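Local coordinates for microcin B17-processing protein McbB (Escherichia coli str. K-12 substr. MG1655, PDB 6GRH), which is necessary to process the inactive microcin B17 precursor peptide McbA into the active antibiotic peptide, at residues 93-98 and 251-256; 113-116 and 121-124; 176-181 and 243-248. All coordinates share one frame; numbering follows the deposited sequence. Where two conformers were deposited one is given.

Contact 1. Residues 93-98 and 251-256; sequences PLWVNS and QELTGT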
ATOM      1  N   PRO B  93      -5.385 -26.019  22.867  1.00 50.37           N
ATOM      2  CA  PRO B  93      -4.900 -24.730  22.371  1.00 47.10           C
ATOM      3  C   PRO B  93      -3.352 -24.679  22.233  1.00 43.15           C
ATOM      4  O   PRO B  93      -2.657 -25.505  22.800  1.00 45.20           O
ATOM      5  CB  PRO B  93      -5.407 -23.754  23.432  1.00 47.78           C
ATOM      6  CG  PRO B  93      -5.507 -24.575  24.701  1.00 49.89           C
ATOM      7  CD  PRO B  93      -5.345 -26.040  24.345  1.00 51.05           C
ATOM      8  N   LEU B  94      -2.832 -23.732  21.467  1.00 39.53           N
ATOM      9  CA  LEU B  94      -1.406 -23.750  21.087  1.00 37.54           C
ATOM     10  C   LEU B  94      -0.463 -23.356  22.217  1.00 35.36           C
ATOM     11  O   LEU B  94       0.603 -23.931  22.356  1.00 34.36           O
ATOM     12  CB  LEU B  94      -1.145 -22.851  19.867  1.00 36.32           C
ATOM     13  CG  LEU B  94       0.259 -22.973  19.262  1.00 36.59           C
ATOM     14  CD1 LEU B  94       0.561 -24.393  18.800  1.00 37.54           C
ATOM     15  CD2 LEU B  94       0.421 -21.983  18.112  1.00 36.28           C
ATOM     16  N   TRP B  95      -0.875 -22.369  22.999  1.00 33.64           N
ATOM     17  CA  TRP B  95      -0.155 -21.950  24.181  1.00 34.02           C
ATOM     18  C   TRP B  95      -1.026 -22.316  25.368  1.00 35.66           C
ATOM     19  O   TRP B  95      -2.178 -21.899  25.457  1.00 36.35           O
ATOM     20  CB  TRP B  95       0.148 -20.448  24.112  1.00 32.09           C
ATOM     21  CG  TRP B  95       0.852 -20.142  22.856  1.00 31.00           C
ATOM     22  CD1 TRP B  95       2.108 -20.553  22.506  1.00 31.29           C
ATOM     23  CD2 TRP B  95       0.331 -19.456  21.728  1.00 29.79           C
ATOM     24  NE1 TRP B  95       2.404 -20.143  21.247  1.00 30.12           N
ATOM     25  CE2 TRP B  95       1.328 -19.465  20.743  1.00 29.77           C
ATOM     26  CE3 TRP B  95      -0.879 -18.806  21.464  1.00 29.25           C
ATOM     27  CZ2 TRP B  95       1.157 -18.839  19.501  1.00 29.62           C
ATOM     28  CZ3 TRP B  95      -1.050 -18.212  20.255  1.00 28.89           C
ATOM     29  CH2 TRP B  95      -0.042 -18.225  19.281  1.00 29.28           C
ATOM     30  N   VAL B  96      -0.462 -23.107  26.261  1.00 37.34           N
ATOM     31  CA  VAL B  96      -1.187 -23.641  27.407  1.00 38.93           C
ATOM     32  C   VAL B  96      -1.324 -22.612  28.526  1.00 38.75           C
ATOM     33  O   VAL B  96      -2.083 -22.816  29.461  1.00 39.67           O
ATOM     34  CB  VAL B  96      -0.529 -24.911  27.960  1.00 40.85           C
ATOM     35  CG1 VAL B  96      -0.399 -25.974  26.860  1.00 42.50           C
ATOM     36  CG2 VAL B  96       0.828 -24.649  28.623  1.00 41.47           C
ATOM     37  N   ASN B  97      -0.555 -21.535  28.433  1.00 36.80           N
ATOM     38  CA  ASN B  97      -0.528 -20.508  29.426  1.00 36.61           C
ATOM     39  C   ASN B  97       0.013 -19.208  28.826  1.00 33.85           C
ATOM     40  O   ASN B  97       0.758 -19.261  27.854  1.00 31.71           O
ATOM     41  CB  ASN B  97       0.431 -21.002  30.495  1.00 40.55           C
ATOM     42  CG  ASN B  97       0.611 -20.022  31.597  1.00 42.95           C
ATOM     43  OD1 ASN B  97       1.738 -19.736  32.003  1.00 44.18           O
ATOM     44  ND2 ASN B  97      -0.509 -19.442  32.059  1.00 44.09           N
ATOM     45  N   SER B  98      -0.388 -18.074  29.405  0.50 32.47           N
ATOM     46  CA  SER B  98       0.198 -16.768  29.133  0.50 31.20           C
ATOM     47  C   SER B  98       0.843 -16.148  30.384  0.50 30.86           C
ATOM     48  O   SER B  98       0.417 -16.416  31.518  0.50 30.85           O
ATOM     49  CB  SER B  98      -0.876 -15.829  28.603  0.50 30.57           C
ATOM     50  OG  SER B  98      -1.301 -16.209  27.304  0.50 30.28           O
ATOM     51  N   GLN B 251      -7.677 -12.652  24.596  1.00 25.79           N
ATOM     52  CA  GLN B 251      -8.919 -13.396  24.453  1.00 26.08           C
ATOM     53  C   GLN B 251      -9.049 -14.019  23.066  1.00 25.96           C
ATOM     54  O   GLN B 251      -9.357 -15.217  22.968  1.00 25.25           O
ATOM     55  CB  GLN B 251     -10.103 -12.523  24.814  1.00 26.77           C
ATOM     56  CG  GLN B 251     -11.436 -13.241  24.764  1.00 27.64           C
ATOM     57  CD  GLN B 251     -12.563 -12.430  25.364  1.00 28.82           C
ATOM     58  OE1 GLN B 251     -12.375 -11.286  25.797  1.00 30.23           O
ATOM     59  NE2 GLN B 251     -13.719 -13.053  25.485  1.00 28.60           N
ATOM     60  N   GLU B 252      -8.740 -13.246  22.008  1.00 26.71           N
ATOM     61  CA  GLU B 252      -8.766 -13.766  20.652  1.00 27.74           C
ATOM     62  C   GLU B 252      -7.872 -14.972  20.478  1.00 26.56           C
ATOM     63  O   GLU B 252      -8.248 -15.936  19.815  1.00 26.25           O
ATOM     64  CB  GLU B 252      -8.281 -12.730  19.622  1.00 29.94           C
ATOM     65  CG  GLU B 252      -9.241 -11.624  19.334  1.00 32.37           C
ATOM     66  CD  GLU B 252      -8.607 -10.466  18.538  1.00 34.64           C
ATOM     67  OE1 GLU B 252      -7.480 -10.605  18.011  1.00 32.78           O
ATOM     68  OE2 GLU B 252      -9.267  -9.405  18.459  1.00 38.32           O
ATOM     69  N   LEU B 253      -6.682 -14.888  21.052  1.00 25.69           N
ATOM     70  CA  LEU B 253      -5.635 -15.893  20.864  1.00 25.90           C
ATOM     71  C   LEU B 253      -5.791 -17.126  21.745  1.00 27.03           C
ATOM     72  O   LEU B 253      -5.576 -18.236  21.256  1.00 28.39           O
ATOM     73  CB  LEU B 253      -4.247 -15.284  21.118  1.00 25.30           C
ATOM     74  CG  LEU B 253      -3.814 -14.232  20.072  1.00 24.90           C
ATOM     75  CD1 LEU B 253      -2.651 -13.418  20.606  1.00 24.54           C
ATOM     76  CD2 LEU B 253      -3.446 -14.887  18.761  1.00 25.56           C
ATOM     77  N   THR B 254      -6.144 -16.923  23.014  1.00 26.86           N
ATOM     78  CA  THR B 254      -6.134 -17.995  24.023  1.00 28.56           C
ATOM     79  C   THR B 254      -7.400 -18.110  24.861  1.00 28.41           C
ATOM     80  O   THR B 254      -7.494 -19.019  25.672  1.00 29.04           O
ATOM     81  CB  THR B 254      -4.964 -17.819  25.040  1.00 29.24           C
ATOM     82  OG1 THR B 254      -5.153 -16.605  25.807  1.00 29.57           O
ATOM     83  CG2 THR B 254      -3.628 -17.775  24.322  1.00 29.18           C
ATOM     84  N   GLY B 255      -8.343 -17.185  24.727  1.00 26.98           N
ATOM     85  CA  GLY B 255      -9.466 -17.142  25.656  1.00 27.72           C
ATOM     86  C   GLY B 255     -10.776 -17.587  25.017  1.00 27.72           C
ATOM     87  O   GLY B 255     -10.806 -18.309  24.007  1.00 27.64           O
ATOM     88  N   THR B 256     -11.867 -17.144  25.607  1.00 28.04           N
ATOM     89  CA  THR B 256     -13.193 -17.472  25.092  1.00 29.00           C
ATOM     90  C   THR B 256     -13.434 -16.666  23.814  1.00 28.11           C
ATOM     91  O   THR B 256     -13.599 -15.437  23.850  1.00 27.64           O
ATOM     92  CB  THR B 256     -14.263 -17.149  26.147  1.00 30.04           C
ATOM     93  OG1 THR B 256     -14.023 -17.966  27.290  1.00 30.28           O
ATOM     94  CG2 THR B 256     -15.671 -17.366  25.611  1.00 31.05           C
TER
HETATM   95  O   HOH W   1      -4.677 -20.941  20.620  1.00 44.30           O
HETATM   96  O   HOH W   2      -3.642 -17.385  28.025  1.00 53.91           O
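Trp-95 and Ser-98 face the C-terminal part of helix 236-254, whose Leu-253 and Thr-254 side chains start out toward them. The backbone of 93-98 runs from an irregular loop into strand 97-102, with the Val-96 and Asn-97 side chains setting out away from the helix. On the other side, the bond from Gly-255 N to Gln-251 O (2.8 Å) spans four residues in the helical pattern.

The Trp-95 indole meets the helix with its edge. CE3 lies 4.1 Å from Thr-254 CG2, and CZ3 lies 4.4 Å from Leu-253 CD2, both methyls being near the ring plane. The Thr-254 side chain stands roughly perpendicular to that of Trp-95. Leu-94 CD2 covers one face of the indole near its rim, and Phe-38 of the McbC chain packs against both Leu-94 and Trp-95.

With chi1 at 65°, the Thr-254 hydroxyl lies between its own backbone N and carbonyl carbon, while CG2 sits between the indole edge and Ser-98 OG, 4.1 Å from the latter in the serine conformer described. OG1 is hydrogen-bonded to Leu-250 O one turn back, and it also accepts from a water at 2.8 Å. That water is 2.7 Å from Ser-98 OG. A second water donates to Leu-253 O at 2.9 Å. Nearby, Arg-41 of McbC takes Glu-252 O and Gly-255 O as acceptors.

No direct hydrogen bond joins the two segments: methyl-to-indole packing brings the start of an inner strand against the helix, and polar groups meet at most through two waters, one linked weakly to Leu-94 N and one resting on a single serine conformer.

Contact 2. Residues 113-116 and 121-124; sequences EQWK and FVSH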
ATOM      1  N   GLU B 113      -7.248 -12.299  37.847  0.50 36.64           N
ATOM      2  CA  GLU B 113      -8.539 -12.738  38.375  0.50 37.87           C
ATOM      3  C   GLU B 113      -9.707 -12.251  37.506  0.50 36.66           C
ATOM      4  O   GLU B 113     -10.625 -13.028  37.241  0.50 36.95           O
ATOM      5  CB  GLU B 113      -8.707 -12.351  39.849  0.50 39.81           C
ATOM      6  CG  GLU B 113      -9.338 -13.469  40.677  0.50 41.58           C
ATOM      7  CD  GLU B 113      -8.412 -14.664  40.864  0.50 43.06           C
ATOM      8  OE1 GLU B 113      -8.726 -15.776  40.374  0.50 43.23           O
ATOM      9  OE2 GLU B 113      -7.360 -14.490  41.513  0.50 45.01           O
ATOM     10  N   GLN B 114      -9.665 -10.996  37.048  1.00 35.53           N
ATOM     11  CA  GLN B 114     -10.707 -10.459  36.153  1.00 34.85           C
ATOM     12  C   GLN B 114     -10.821 -11.191  34.839  1.00 33.44           C
ATOM     13  O   GLN B 114     -11.934 -11.501  34.390  1.00 32.06           O
ATOM     14  CB  GLN B 114     -10.444  -8.999  35.807  1.00 34.31           C
ATOM     15  CG  GLN B 114     -10.662  -8.031  36.957  1.00 35.07           C
ATOM     16  CD  GLN B 114     -10.196  -6.619  36.622  1.00 35.22           C
ATOM     17  OE1 GLN B 114      -9.766  -6.304  35.476  1.00 33.63           O
ATOM     18  NE2 GLN B 114     -10.283  -5.747  37.621  1.00 35.85           N
ATOM     19  N   TRP B 115      -9.676 -11.473  34.226  1.00 31.64           N
ATOM     20  CA  TRP B 115      -9.680 -11.957  32.855  1.00 30.93           C
ATOM     21  C   TRP B 115     -10.030 -13.427  32.725  1.00 30.91           C
ATOM     22  O   TRP B 115     -10.313 -13.874  31.627  1.00 29.32           O
ATOM     23  CB  TRP B 115      -8.377 -11.596  32.120  1.00 30.17           C
ATOM     24  CG  TRP B 115      -8.161 -10.088  31.973  1.00 29.65           C
ATOM     25  CD1 TRP B 115      -9.006  -9.084  32.346  1.00 29.52           C
ATOM     26  CD2 TRP B 115      -7.006  -9.441  31.403  1.00 28.96           C
ATOM     27  NE1 TRP B 115      -8.441  -7.850  32.054  1.00 29.34           N
ATOM     28  CE2 TRP B 115      -7.222  -8.042  31.475  1.00 28.59           C
ATOM     29  CE3 TRP B 115      -5.800  -9.908  30.873  1.00 28.65           C
ATOM     30  CZ2 TRP B 115      -6.284  -7.104  31.007  1.00 28.01           C
ATOM     31  CZ3 TRP B 115      -4.858  -8.953  30.402  1.00 27.93           C
ATOM     32  CH2 TRP B 115      -5.115  -7.586  30.490  1.00 27.95           C
ATOM     33  N   LYS B 116     -10.077 -14.163  33.844  1.00 32.43           N
ATOM     34  CA  LYS B 116     -10.650 -15.517  33.860  1.00 34.40           C
ATOM     35  C   LYS B 116     -12.095 -15.548  33.363  1.00 34.15           C
ATOM     36  O   LYS B 116     -12.501 -16.519  32.728  1.00 33.41           O
ATOM     37  CB  LYS B 116     -10.562 -16.149  35.267  1.00 36.92           C
ATOM     38  CG  LYS B 116      -9.145 -16.460  35.704  1.00 39.18           C
ATOM     39  CD  LYS B 116      -9.117 -17.197  37.050  1.00 42.19           C
ATOM     40  CE  LYS B 116      -7.703 -17.628  37.448  1.00 44.40           C
ATOM     41  NZ  LYS B 116      -6.911 -18.256  36.337  1.00 44.81           N
ATOM     42  N   PHE B 121      -6.297 -17.350  30.627  1.00 31.95           N
ATOM     43  CA  PHE B 121      -5.405 -17.876  31.685  1.00 33.11           C
ATOM     44  C   PHE B 121      -4.062 -17.144  31.636  1.00 31.79           C
ATOM     45  O   PHE B 121      -3.254 -17.382  30.733  1.00 32.38           O
ATOM     46  CB  PHE B 121      -5.204 -19.383  31.497  1.00 35.12           C
ATOM     47  CG  PHE B 121      -4.291 -20.059  32.531  1.00 37.52           C
ATOM     48  CD1 PHE B 121      -4.097 -19.543  33.824  1.00 38.61           C
ATOM     49  CD2 PHE B 121      -3.653 -21.269  32.198  1.00 38.84           C
ATOM     50  CE1 PHE B 121      -3.276 -20.202  34.740  1.00 41.27           C
ATOM     51  CE2 PHE B 121      -2.828 -21.922  33.104  1.00 41.23           C
ATOM     52  CZ  PHE B 121      -2.635 -21.396  34.386  1.00 42.17           C
ATOM     53  N   VAL B 122      -3.866 -16.206  32.558  1.00 30.62           N
ATOM     54  CA  VAL B 122      -2.575 -15.545  32.742  1.00 30.17           C
ATOM     55  C   VAL B 122      -2.043 -16.066  34.065  1.00 30.79           C
ATOM     56  O   VAL B 122      -2.660 -15.822  35.099  1.00 29.69           O
ATOM     57  CB  VAL B 122      -2.706 -14.018  32.835  1.00 30.09           C
ATOM     58  CG1 VAL B 122      -1.345 -13.372  33.115  1.00 30.27           C
ATOM     59  CG2 VAL B 122      -3.330 -13.453  31.574  1.00 29.39           C
ATOM     60  N   SER B 123      -0.930 -16.796  34.028  1.00 31.14           N
ATOM     61  CA  SER B 123      -0.394 -17.433  35.232  1.00 33.32           C
ATOM     62  C   SER B 123       0.352 -16.461  36.134  1.00 33.44           C
ATOM     63  O   SER B 123       0.294 -16.605  37.347  1.00 33.88           O
ATOM     64  CB  SER B 123       0.527 -18.613  34.907  1.00 34.38           C
ATOM     65  OG  SER B 123       1.527 -18.230  33.993  1.00 36.22           O
ATOM     66  N   HIS B 124       1.054 -15.495  35.555  1.00 32.21           N
ATOM     67  CA  HIS B 124       1.903 -14.603  36.322  1.00 33.40           C
ATOM     68  C   HIS B 124       1.986 -13.243  35.674  1.00 31.88           C
ATOM     69  O   HIS B 124       2.018 -13.162  34.444  1.00 30.16           O
ATOM     70  CB  HIS B 124       3.314 -15.164  36.417  1.00 35.47           C
ATOM     71  CG  HIS B 124       3.409 -16.441  37.185  1.00 38.33           C
ATOM     72  ND1 HIS B 124       3.426 -17.678  36.571  1.00 39.63           N
ATOM     73  CD2 HIS B 124       3.461 -16.678  38.517  1.00 40.87           C
ATOM     74  CE1 HIS B 124       3.509 -18.622  37.501  1.00 40.83           C
ATOM     75  NE2 HIS B 124       3.537 -18.040  38.687  1.00 41.60           N
TER
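Lys-116 and Phe-121 run alongside each other in the same sense, although the side chain of Phe-121 starts out away from the helix. The lysine chain is extended at chi2 and chi3, and it bends only at its end (chi4 -45°), which brings NZ to 4.0 Å from Phe-121 CD1, in an oblique approach to the ring. Phe-121 has CG opposite its backbone N across the CA–CB bond (chi1 180°), laying the ring alongside that lysine. Both side chains also touch a crystal neighbour, so their exact conformations may owe something to the lattice.

The CA atoms of the two residues are 6.1 Å apart, where a short connection leads from helix 111-115 into strand 122-127. Together with strand 97-102 they form a beta-alpha-beta unit, whose two strands are parallel neighbours in the mixed sheet.

The inner side of this connection belongs to Trp-115 and Val-122. Trp-115 CE3 is 4.4 Å from Val-122 CG2, again obliquely. The Trp-115 side chain sets out toward the strand, and its indole also packs on Ile-100 and on Leu-250 of helix 236-254, which Val-122 touches too. One residue earlier, Gln-114 NE2 is hydrogen-bonded to Glu-236 of the second subunit.

Contact 3. Residues 176-181 and 243-248; sequences ESFRID and YHLIKR. With EDO (1,2-ethanediol), chain J.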
ATOM      1  N   GLU B 176       1.588   8.969  18.868  1.00 33.57           N
ATOM      2  CA  GLU B 176       0.240   8.999  19.452  1.00 33.15           C
ATOM      3  C   GLU B 176      -0.455   7.643  19.346  1.00 30.12           C
ATOM      4  O   GLU B 176      -1.686   7.579  19.430  1.00 28.74           O
ATOM      5  CB  GLU B 176      -0.589  10.085  18.764  1.00 36.57           C
ATOM      6  CG  GLU B 176      -0.022  11.473  18.965  1.00 41.48           C
ATOM      7  CD  GLU B 176      -0.748  12.550  18.175  1.00 46.55           C
ATOM      8  OE1 GLU B 176      -1.150  12.300  17.011  1.00 49.89           O
ATOM      9  OE2 GLU B 176      -0.897  13.664  18.728  1.00 51.53           O
ATOM     10  N   SER B 177       0.307   6.563  19.138  1.00 27.81           N
ATOM     11  CA  SER B 177      -0.268   5.244  18.990  1.00 26.96           C
ATOM     12  C   SER B 177       0.133   4.266  20.075  1.00 25.67           C
ATOM     13  O   SER B 177       1.218   4.374  20.682  1.00 25.86           O
ATOM     14  CB  SER B 177       0.098   4.635  17.645  1.00 27.42           C
ATOM     15  OG  SER B 177       1.476   4.286  17.616  1.00 28.77           O
ATOM     16  N   PHE B 178      -0.754   3.308  20.278  1.00 24.07           N
ATOM     17  CA  PHE B 178      -0.470   2.092  21.036  1.00 23.35           C
ATOM     18  C   PHE B 178      -0.292   0.983  19.991  1.00 22.78           C
ATOM     19  O   PHE B 178      -1.142   0.769  19.132  1.00 22.34           O
ATOM     20  CB  PHE B 178      -1.601   1.813  22.007  1.00 22.88           C
ATOM     21  CG  PHE B 178      -1.418   0.557  22.821  1.00 22.65           C
ATOM     22  CD1 PHE B 178      -0.244   0.325  23.508  1.00 22.79           C
ATOM     23  CD2 PHE B 178      -2.417  -0.400  22.860  1.00 22.48           C
ATOM     24  CE1 PHE B 178      -0.070  -0.836  24.242  1.00 22.93           C
ATOM     25  CE2 PHE B 178      -2.258  -1.562  23.596  1.00 22.17           C
ATOM     26  CZ  PHE B 178      -1.077  -1.787  24.289  1.00 22.21           C
ATOM     27  N   ARG B 179       0.833   0.293  20.052  1.00 22.99           N
ATOM     28  CA  ARG B 179       1.172  -0.772  19.107  1.00 23.17           C
ATOM     29  C   ARG B 179       1.149  -2.122  19.778  1.00 22.86           C
ATOM     30  O   ARG B 179       1.740  -2.295  20.841  1.00 23.47           O
ATOM     31  CB  ARG B 179       2.586  -0.554  18.570  1.00 24.13           C
ATOM     32  CG  ARG B 179       2.765   0.767  17.859  1.00 25.52           C
ATOM     33  CD  ARG B 179       2.074   0.731  16.529  1.00 26.22           C
ATOM     34  NE  ARG B 179       2.237   2.009  15.835  1.00 27.42           N
ATOM     35  CZ  ARG B 179       2.009   2.212  14.538  1.00 28.07           C
ATOM     36  NH1 ARG B 179       1.633   1.224  13.726  1.00 27.89           N
ATOM     37  NH2 ARG B 179       2.202   3.427  14.051  1.00 29.14           N
ATOM     38  N   ILE B 180       0.501  -3.088  19.150  1.00 22.41           N
ATOM     39  CA  ILE B 180       0.598  -4.456  19.587  1.00 22.55           C
ATOM     40  C   ILE B 180       1.185  -5.201  18.396  1.00 22.23           C
ATOM     41  O   ILE B 180       0.565  -5.281  17.335  1.00 21.56           O
ATOM     42  CB  ILE B 180      -0.764  -5.060  19.973  1.00 22.64           C
ATOM     43  CG1 ILE B 180      -1.419  -4.257  21.112  1.00 22.99           C
ATOM     44  CG2 ILE B 180      -0.590  -6.535  20.340  1.00 22.68           C
ATOM     45  CD1 ILE B 180      -2.855  -4.652  21.349  1.00 23.30           C
ATOM     46  N   ASP B 181       2.373  -5.769  18.572  1.00 22.12           N
ATOM     47  CA  ASP B 181       2.987  -6.507  17.489  1.00 22.09           C
ATOM     48  C   ASP B 181       2.203  -7.773  17.184  1.00 21.83           C
ATOM     49  O   ASP B 181       1.445  -8.290  18.015  1.00 22.38           O
ATOM     50  CB  ASP B 181       4.447  -6.876  17.816  1.00 22.46           C
ATOM     51  CG  ASP B 181       5.360  -5.681  17.891  1.00 22.99           C
ATOM     52  OD1 ASP B 181       4.995  -4.577  17.376  1.00 22.58           O
ATOM     53  OD2 ASP B 181       6.471  -5.858  18.485  1.00 23.65           O
ATOM     54  N   TYR B 243      -5.382  -1.412  28.266  1.00 24.63           N
ATOM     55  CA  TYR B 243      -5.745  -2.584  29.077  1.00 24.57           C
ATOM     56  C   TYR B 243      -6.825  -3.423  28.392  1.00 24.08           C
ATOM     57  O   TYR B 243      -6.702  -4.644  28.310  1.00 23.84           O
ATOM     58  CB  TYR B 243      -6.230  -2.096  30.437  1.00 25.48           C
ATOM     59  CG  TYR B 243      -6.472  -3.100  31.529  1.00 25.90           C
ATOM     60  CD1 TYR B 243      -5.408  -3.698  32.199  1.00 26.13           C
ATOM     61  CD2 TYR B 243      -7.769  -3.391  31.956  1.00 26.16           C
ATOM     62  CE1 TYR B 243      -5.632  -4.580  33.259  1.00 26.97           C
ATOM     63  CE2 TYR B 243      -8.004  -4.276  33.024  1.00 27.14           C
ATOM     64  CZ  TYR B 243      -6.921  -4.856  33.675  1.00 27.17           C
ATOM     65  OH  TYR B 243      -7.136  -5.735  34.702  1.00 28.09           O
ATOM     66  N   HIS B 244      -7.864  -2.760  27.886  1.00 23.89           N
ATOM     67  CA  HIS B 244      -8.905  -3.459  27.165  1.00 23.71           C
ATOM     68  C   HIS B 244      -8.404  -4.122  25.876  1.00 23.34           C
ATOM     69  O   HIS B 244      -8.773  -5.272  25.586  1.00 22.41           O
ATOM     70  CB  HIS B 244     -10.057  -2.510  26.876  1.00 24.13           C
ATOM     71  CG  HIS B 244     -11.259  -3.185  26.314  1.00 24.09           C
ATOM     72  ND1 HIS B 244     -11.969  -4.151  27.007  1.00 23.62           N
ATOM     73  CD2 HIS B 244     -11.867  -3.047  25.111  1.00 23.85           C
ATOM     74  CE1 HIS B 244     -12.954  -4.587  26.238  1.00 24.23           C
ATOM     75  NE2 HIS B 244     -12.922  -3.924  25.092  1.00 24.64           N
ATOM     76  N   LEU B 245      -7.596  -3.401  25.088  1.00 23.53           N
ATOM     77  CA  LEU B 245      -7.021  -3.986  23.875  1.00 23.95           C
ATOM     78  C   LEU B 245      -6.140  -5.208  24.113  1.00 23.27           C
ATOM     79  O   LEU B 245      -6.208  -6.180  23.357  1.00 23.00           O
ATOM     80  CB  LEU B 245      -6.268  -2.930  23.055  1.00 24.93           C
ATOM     81  CG  LEU B 245      -7.105  -1.916  22.304  1.00 26.93           C
ATOM     82  CD1 LEU B 245      -6.194  -0.931  21.563  1.00 27.86           C
ATOM     83  CD2 LEU B 245      -7.994  -2.573  21.285  1.00 27.86           C
ATOM     84  N   ILE B 246      -5.346  -5.165  25.175  1.00 23.18           N
ATOM     85  CA  ILE B 246      -4.540  -6.309  25.619  1.00 22.93           C
ATOM     86  C   ILE B 246      -5.452  -7.498  25.956  1.00 23.47           C
ATOM     87  O   ILE B 246      -5.269  -8.625  25.442  1.00 22.28           O
ATOM     88  CB  ILE B 246      -3.635  -5.927  26.803  1.00 23.56           C
ATOM     89  CG1 ILE B 246      -2.561  -4.916  26.366  1.00 23.57           C
ATOM     90  CG2 ILE B 246      -2.940  -7.148  27.403  1.00 23.77           C
ATOM     91  CD1 ILE B 246      -1.748  -4.309  27.487  1.00 23.73           C
ATOM     92  N   LYS B 247      -6.462  -7.241  26.785  1.00 23.54           N
ATOM     93  CA  LYS B 247      -7.408  -8.277  27.152  1.00 24.09           C
ATOM     94  C   LYS B 247      -8.066  -8.927  25.940  1.00 23.59           C
ATOM     95  O   LYS B 247      -8.078 -10.163  25.810  1.00 22.71           O
ATOM     96  CB  LYS B 247      -8.475  -7.728  28.098  1.00 25.26           C
ATOM     97  CG  LYS B 247      -9.302  -8.860  28.689  1.00 26.89           C
ATOM     98  CD  LYS B 247     -10.537  -8.364  29.404  1.00 28.51           C
ATOM     99  CE  LYS B 247     -11.672  -8.173  28.419  1.00 27.98           C
ATOM    100  NZ  LYS B 247     -12.857  -7.825  29.209  1.00 28.55           N
ATOM    101  N   ARG B 248      -8.590  -8.092  25.033  1.00 22.98           N
ATOM    102  CA  ARG B 248      -9.262  -8.625  23.871  1.00 23.06           C
ATOM    103  C   ARG B 248      -8.344  -9.372  22.936  1.00 22.81           C
ATOM    104  O   ARG B 248      -8.741 -10.380  22.375  1.00 22.40           O
ATOM    105  CB  ARG B 248     -10.019  -7.564  23.098  1.00 23.03           C
ATOM    106  CG  ARG B 248     -11.212  -7.050  23.850  1.00 23.90           C
ATOM    107  CD  ARG B 248     -12.206  -8.163  24.207  1.00 24.28           C
ATOM    108  NE  ARG B 248     -13.496  -7.570  24.495  1.00 24.93           N
ATOM    109  CZ  ARG B 248     -14.462  -8.116  25.214  1.00 26.09           C
ATOM    110  NH1 ARG B 248     -14.338  -9.327  25.758  1.00 26.74           N
ATOM    111  NH2 ARG B 248     -15.593  -7.439  25.360  1.00 27.08           N
TER
HETATM  112  C1  EDO J 405     -17.666  -8.729  27.808  0.50 38.61           C
HETATM  113  O1  EDO J 405     -17.641  -9.376  26.532  0.50 37.48           O
HETATM  114  C2  EDO J 405     -18.617  -7.549  27.714  0.50 38.23           C
HETATM  115  O2  EDO J 405     -18.421  -6.649  28.803  0.50 39.20           O
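Phe-178 on strand 177-180 pushes its ring edge at Leu-245 and Ile-246 on helix 236-254. The two short segments run nearly parallel, their axes 10.3 Å apart at 19°, and every second strand residue, Phe-178 and then Ile-180, faces the helix.

The phenyl is swung out with CG opposite the backbone N (chi1 179°), and it fills the dip between the two helix side chains. CD2 lies 4.0 Å from Leu-245 CD1, while CZ lies 4.0 Å from Ile-246 CG1, both carbons being close to the ring plane. Phe-178 and Leu-245 run in opposite senses past one another, whereas Ile-246 lies roughly perpendicular to the phenylalanine. Ile-180 puts its CD1 methyl against the root of Leu-245, 4.2 Å from CB. Trp-142 of strand 139-144 touches both Ile-180 and Ile-246.

Elsewhere on the helix, polar residues turn to other partners. Arg-248 NE and His-244 NE2 are both hydrogen-bonded to Leu-274 O of the second subunit, and Arg-248 NH2 donates at 3.1 Å to O1 of an ethanediol, probably from the crystallisation liquor, which sits at the guanidinium edge.

Between the strand and helix segments the contact itself is apolar, with no hydrogen bond, and their fit probably rests largely on complementary shape.

All three contacts reach the mixed sheet, and helix 236-254 supplies one segment to contact 1 and one to contact 3. Their centres are about 11 Å apart for contacts 1 and 2, and about 17 Å for contact 3 with either of them. Along the chain, contact 1 opens first, contacts 2 and 3 follow in turn, and contact 1 closes last. Contacts 1 and 2 meet where strands 97-102 and 122-127 are neighbours, Ser-98 O lying 2.9 Å from Ser-123 N. Contacts 2 and 3 meet where Gln-114 OE1 lies 2.8 Å from Tyr-243 OH. The helix thus packs against both the parallel part of the sheet and strand 177-180, while its C-terminal end meets McbC and His-244, Lys-247 and Arg-248 meet a second McbB.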